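Local coordinates for UPF0311 protein CA_C3321 (Clostridium acetobutylicum ATCC 824, PDB 3G7G) that is of unknown function but belongs to the UPF0311 (DUF3237) family and folds into a closed antiparallel beta barrel, at residues F124-Y127 against W133-N136; E13-T18 against Y77-D82. One frame throughout, in Å; residues are numbered along the deposited sequence.

Overall arrangement
The two contacts show how a closed barrel is filled inside and finished at an end. Contact 2 (13-18 with 77-82) spans the interior, joining strands 11-30 and 71-81 through apolar side chains; contact 1 (124-127 with 133-136) packs the loop after strand 117-126 back on that strand. Their centres lie about 13 Å apart, at about 11 Å (contact 2) and 17 Å (contact 1) from the chain centre. Phe15 joins them: its CE2 lies 3.8 Å from Met134 CE, and its CZ lies 4.1 Å from Phe124 CE1, so loop and interior share one apolar cluster. Both contacts also touch the second subunit.

Contact 1. Residues F124-Y127 against W133-N136; sequences FETY and WMMN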
loop_
_atom_site.group_PDB
_atom_site.type_symbol
_atom_site.label_atom_id
_atom_site.label_comp_id
_atom_site.label_asym_id
_atom_site.label_seq_id
_atom_site.Cartn_x
_atom_site.Cartn_y
_atom_site.Cartn_z
ATOM N N PHE A 124 6.692 -8.084 -8.503
ATOM C CA PHE A 124 7.617 -7.785 -9.572
ATOM C C PHE A 124 7.086 -6.818 -10.615
ATOM O O PHE A 124 5.898 -6.790 -10.906
ATOM C CB PHE A 124 8.042 -9.054 -10.288
ATOM C CG PHE A 124 8.656 -10.082 -9.385
ATOM C CD1 PHE A 124 9.933 -9.941 -8.907
ATOM C CD2 PHE A 124 7.927 -11.176 -8.979
ATOM C CE1 PHE A 124 10.477 -10.920 -8.065
ATOM C CE2 PHE A 124 8.469 -12.122 -8.169
ATOM C CZ PHE A 124 9.723 -12.000 -7.710
ATOM N N GLU A 125 8.006 -6.052 -11.193
ATOM C CA GLU A 125 7.723 -5.188 -12.327
ATOM C C GLU A 125 8.751 -5.507 -13.402
ATOM O O GLU A 125 9.914 -5.500 -13.123
ATOM C CB GLU A 125 7.765 -3.740 -11.882
ATOM C CG GLU A 125 7.496 -2.773 -12.960
ATOM C CD GLU A 125 7.579 -1.395 -12.498
ATOM O OE1 GLU A 125 8.650 -0.796 -12.630
ATOM O OE2 GLU A 125 6.569 -0.899 -11.993
ATOM N N THR A 126 8.297 -5.865 -14.602
ATOM C CA THR A 126 9.155 -6.333 -15.689
ATOM C C THR A 126 8.800 -5.553 -16.977
ATOM O O THR A 126 7.760 -4.929 -17.032
ATOM C CB THR A 126 8.978 -7.828 -15.922
ATOM O OG1 THR A 126 7.624 -8.093 -16.276
ATOM C CG2 THR A 126 9.299 -8.606 -14.665
ATOM N N TYR A 127 9.684 -5.571 -17.981
ATOM C CA TYR A 127 9.585 -4.662 -19.153
ATOM C C TYR A 127 9.763 -5.388 -20.475
ATOM O O TYR A 127 10.195 -4.807 -21.497
ATOM C CB TYR A 127 10.600 -3.509 -19.029
ATOM C CG TYR A 127 10.709 -3.058 -17.605
ATOM C CD1 TYR A 127 9.858 -2.088 -17.106
ATOM C CD2 TYR A 127 11.602 -3.668 -16.725
ATOM C CE1 TYR A 127 9.915 -1.708 -15.776
ATOM C CE2 TYR A 127 11.679 -3.274 -15.398
ATOM C CZ TYR A 127 10.804 -2.307 -14.923
ATOM O OH TYR A 127 10.852 -1.887 -13.593
ATOM N N TRP A 133 4.955 -12.776 -17.008
ATOM C CA TRP A 133 4.382 -13.764 -16.117
ATOM C C TRP A 133 4.686 -13.471 -14.646
ATOM O O TRP A 133 3.917 -13.855 -13.775
ATOM C CB TRP A 133 4.869 -15.169 -16.474
ATOM C CG TRP A 133 6.346 -15.415 -16.275
ATOM C CD1 TRP A 133 7.358 -15.220 -17.196
ATOM C CD2 TRP A 133 6.977 -15.933 -15.099
ATOM N NE1 TRP A 133 8.581 -15.550 -16.635
ATOM C CE2 TRP A 133 8.375 -15.999 -15.360
ATOM C CE3 TRP A 133 6.506 -16.322 -13.834
ATOM C CZ2 TRP A 133 9.295 -16.452 -14.401
ATOM C CZ3 TRP A 133 7.428 -16.775 -12.889
ATOM C CH2 TRP A 133 8.797 -16.839 -13.178
ATOM N N MET A 134 5.780 -12.749 -14.385
ATOM C CA MET A 134 6.175 -12.409 -13.032
ATOM C C MET A 134 5.215 -11.382 -12.457
ATOM O O MET A 134 5.119 -11.220 -11.236
ATOM C CB MET A 134 7.622 -11.892 -12.979
ATOM C CG MET A 134 8.676 -12.901 -13.452
ATOM S SD MET A 134 10.397 -12.384 -13.221
ATOM C CE MET A 134 10.491 -12.702 -11.493
ATOM N N MET A 135 4.528 -10.654 -13.333
ATOM C CA MET A 135 3.495 -9.717 -12.893
ATOM C C MET A 135 2.104 -10.388 -12.787
ATOM O O MET A 135 1.138 -9.778 -12.323
ATOM C CB MET A 135 3.476 -8.467 -13.797
ATOM C CG MET A 135 4.851 -7.725 -13.943
ATOM S SD MET A 135 4.768 -6.212 -14.954
ATOM C CE MET A 135 3.770 -5.203 -13.886
ATOM N N ASN A 136 1.995 -11.654 -13.165
ATOM C CA ASN A 136 0.679 -12.275 -13.228
ATOM C C ASN A 136 0.580 -13.575 -12.474
ATOM O O ASN A 136 -0.297 -14.407 -12.732
ATOM C CB ASN A 136 0.269 -12.414 -14.699
ATOM C CG ASN A 136 -0.020 -11.075 -15.333
ATOM O OD1 ASN A 136 -1.051 -10.458 -15.065
ATOM N ND2 ASN A 136 0.895 -10.597 -16.132
HETATM O O HOH W 1 4.404 -9.532 -9.105
#
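Met134 sets its terminal methyl squarely on the ring of Phe124: CE stands 3.6 Å from the ring centroid and only 3° off the normal, a CH-pi contact in which all six ring carbons are nearly equidistant from the methyl. The bend at the end of the methionine chain (chi3 77°) brings CE down onto the ring, while SD stays farther out above the same face. Nearer the backbone, Met134 CB touches both Phe124 CB and Thr126 CG2.

Met135 meets the backbone of the same two strand residues. Its CG lies 3.3 Å from Phe124 O, and CG and SD run alongside Thr126 OG1, with SD in line with the N-H of Thr126. This hydrogen bond is weak, at 3.6 Å from Thr126 N to Met135 SD, but nearly straight (167°). A water completes the junction, accepting from Phe124 N at 2.8 Å and donating to Met134 O at 2.8 Å.

Glu125 OE1 accepts from Tyr127 OH (2.6 Å) with its anti lone pair; the same oxygen forms a salt bridge with Arg36 of the second subunit. The contact belongs to the connection between neighbouring antiparallel strands 117-126 and 139-144 of the closed eight-stranded barrel, whose loop folds back so that Met134 packs on Phe124 in a Met-aromatic contact.

Contact 2. Residues E13-T18 against Y77-D82; sequences EVFSIT and YAIRLD
Strands 13-18 and 77-81 face each other across the barrel at 11.1 Å between axes, with their N-to-C directions 116° apart, and the nearest alpha carbons, those of Ile17 and Ile79, are 9.5 Å apart. At this separation the backbones exchange no hydrogen bonds, and the contact is made by side chains alone.

Ile17 and Ile79 form its centre. Both direct their CB atoms toward the opposite strand, and the two branched chains approach at a slant, Ile17 CD1 meeting Ile79 CG2 at 4.1 Å. On Ile17, CG1 is anti to the carbonyl carbon (chi1 -50°), and the extended chain ends in CD1, the atom that touches both Ile79 and Tyr77. Ile79 uses two branches: CG2 meets that methyl, whereas CG1, held between the backbone N and the carbonyl carbon (chi1 58°), sends CD1 toward Phe15. Ile79 CD1 comes 4.4 Å from Phe15 CE1, a loose approach.

At Tyr77, Ile17 CD1 sits at the edge of the ring, near its plane, 4.2 Å from Tyr77 CE1. Within its own strand, Ile17 CG1 lies at the edge of the Phe15 ring, in its plane, both side chains pointing into the barrel.

The contact is modest, burying 126 Å² over both sides, and is cross-barrel packing of the apolar interior. Other strands pack there too. Val46 of strand 34-47 touches Phe15, Ile17 and Ile79, and the Phe15 ring stacks with both Phe51 and Phe154. From strand 86-96, Ile87 packs on Ile79 and Ile89 on Tyr77, while Leu152, on strand 150-157, which pairs with strand 11-30 to close the barrel, packs on Tyr77.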
loop_
_atom_site.group_PDB
_atom_site.type_symbol
_atom_site.label_atom_id
_atom_site.label_comp_id
_atom_site.label_asym_id
_atom_site.label_seq_id
_atom_site.Cartn_x
_atom_site.Cartn_y
_atom_site.Cartn_z
ATOM N N GLU A 13 9.951 -23.498 -7.355
ATOM C CA GLU A 13 11.095 -22.618 -7.091
ATOM C C GLU A 13 11.507 -21.962 -8.402
ATOM O O GLU A 13 11.703 -22.642 -9.388
ATOM C CB GLU A 13 12.303 -23.347 -6.476
ATOM C CG GLU A 13 13.288 -22.340 -5.797
ATOM C CD GLU A 13 14.559 -22.983 -5.231
ATOM O OE1 GLU A 13 14.464 -24.075 -4.610
ATOM O OE2 GLU A 13 15.656 -22.372 -5.385
ATOM N N VAL A 14 11.634 -20.646 -8.416
ATOM C CA VAL A 14 11.943 -19.952 -9.653
ATOM C C VAL A 14 13.395 -19.496 -9.710
ATOM O O VAL A 14 14.033 -19.644 -10.740
ATOM C CB VAL A 14 10.946 -18.804 -9.963
ATOM C CG1 VAL A 14 9.575 -19.398 -10.270
ATOM C CG2 VAL A 14 10.863 -17.816 -8.850
ATOM N N PHE A 15 13.921 -18.974 -8.610
ATOM C CA PHE A 15 15.313 -18.573 -8.527
ATOM C C PHE A 15 15.625 -18.233 -7.081
ATOM O O PHE A 15 14.741 -18.222 -6.227
ATOM C CB PHE A 15 15.613 -17.371 -9.432
ATOM C CG PHE A 15 14.799 -16.126 -9.086
ATOM C CD1 PHE A 15 15.341 -15.120 -8.312
ATOM C CD2 PHE A 15 13.513 -15.976 -9.560
ATOM C CE1 PHE A 15 14.616 -13.988 -8.001
ATOM C CE2 PHE A 15 12.764 -14.837 -9.253
ATOM C CZ PHE A 15 13.327 -13.841 -8.477
ATOM N N SER A 16 16.895 -17.997 -6.816
ATOM C CA SER A 16 17.386 -17.551 -5.523
ATOM C C SER A 16 18.169 -16.289 -5.716
ATOM O O SER A 16 18.700 -16.031 -6.804
ATOM C CB SER A 16 18.353 -18.578 -4.950
ATOM O OG SER A 16 17.715 -19.829 -4.827
ATOM N N ILE A 17 18.299 -15.524 -4.648
ATOM C CA ILE A 17 19.246 -14.414 -4.636
ATOM C C ILE A 17 20.047 -14.520 -3.355
ATOM O O ILE A 17 19.470 -14.706 -2.295
ATOM C CB ILE A 17 18.551 -13.040 -4.724
ATOM C CG1 ILE A 17 17.550 -13.017 -5.875
ATOM C CG2 ILE A 17 19.581 -11.933 -4.926
ATOM C CD1 ILE A 17 16.813 -11.695 -6.050
ATOM N N THR A 18 21.377 -14.451 -3.459
ATOM C CA THR A 18 22.211 -14.282 -2.274
ATOM C C THR A 18 22.666 -12.834 -2.245
ATOM O O THR A 18 23.314 -12.376 -3.173
ATOM C CB THR A 18 23.398 -15.230 -2.273
ATOM O OG1 THR A 18 22.910 -16.560 -2.385
ATOM C CG2 THR A 18 24.191 -15.106 -0.978
ATOM N N TYR A 77 14.470 -3.030 -4.579
ATOM C CA TYR A 77 15.690 -3.190 -5.339
ATOM C C TYR A 77 15.372 -3.820 -6.693
ATOM O O TYR A 77 14.214 -4.108 -6.990
ATOM C CB TYR A 77 16.683 -4.033 -4.544
ATOM C CG TYR A 77 16.215 -5.419 -4.179
ATOM C CD1 TYR A 77 16.578 -6.523 -4.937
ATOM C CD2 TYR A 77 15.456 -5.634 -3.047
ATOM C CE1 TYR A 77 16.157 -7.796 -4.579
ATOM C CE2 TYR A 77 15.009 -6.895 -2.705
ATOM C CZ TYR A 77 15.370 -7.975 -3.461
ATOM O OH TYR A 77 14.935 -9.241 -3.086
ATOM N N ALA A 78 16.399 -4.060 -7.514
ATOM C CA ALA A 78 16.223 -4.477 -8.895
ATOM C C ALA A 78 17.345 -5.415 -9.259
ATOM O O ALA A 78 18.430 -5.401 -8.657
ATOM C CB ALA A 78 16.238 -3.282 -9.832
ATOM N N ILE A 79 17.055 -6.257 -10.221
ATOM C CA ILE A 79 18.043 -7.190 -10.699
ATOM C C ILE A 79 18.129 -7.010 -12.191
ATOM O O ILE A 79 17.195 -6.531 -12.822
ATOM C CB ILE A 79 17.735 -8.646 -10.315
ATOM C CG1 ILE A 79 16.389 -9.134 -10.808
ATOM C CG2 ILE A 79 17.678 -8.820 -8.805
ATOM C CD1 ILE A 79 16.120 -10.551 -10.335
ATOM N N ARG A 80 19.281 -7.366 -12.734
ATOM C CA ARG A 80 19.530 -7.378 -14.137
ATOM C C ARG A 80 19.947 -8.774 -14.492
ATOM O O ARG A 80 20.918 -9.277 -13.944
ATOM C CB ARG A 80 20.665 -6.450 -14.455
ATOM C CG ARG A 80 21.083 -6.503 -15.920
ATOM C CD ARG A 80 21.195 -5.135 -16.457
ATOM N NE ARG A 80 19.982 -4.836 -17.169
ATOM C CZ ARG A 80 19.315 -3.701 -17.098
ATOM N NH1 ARG A 80 19.675 -2.721 -16.270
ATOM N NH2 ARG A 80 18.230 -3.583 -17.822
ATOM N N LEU A 81 19.223 -9.382 -15.423
ATOM C CA LEU A 81 19.563 -10.689 -15.902
ATOM C C LEU A 81 20.599 -10.633 -17.021
ATOM O O LEU A 81 20.793 -9.608 -17.666
ATOM C CB LEU A 81 18.319 -11.421 -16.376
ATOM C CG LEU A 81 17.237 -11.653 -15.333
ATOM C CD1 LEU A 81 16.250 -12.697 -15.870
ATOM C CD2 LEU A 81 17.867 -12.124 -14.039
ATOM N N ASP A 82 21.220 -11.776 -17.253
ATOM C CA ASP A 82 22.293 -11.904 -18.199
ATOM C C ASP A 82 21.837 -11.730 -19.660
ATOM O O ASP A 82 22.654 -11.474 -20.504
ATOM C CB ASP A 82 22.990 -13.257 -18.010
ATOM C CG ASP A 82 22.056 -14.431 -18.236
ATOM O OD1 ASP A 82 20.812 -14.190 -18.331
ATOM O OD2 ASP A 82 22.565 -15.583 -18.298
#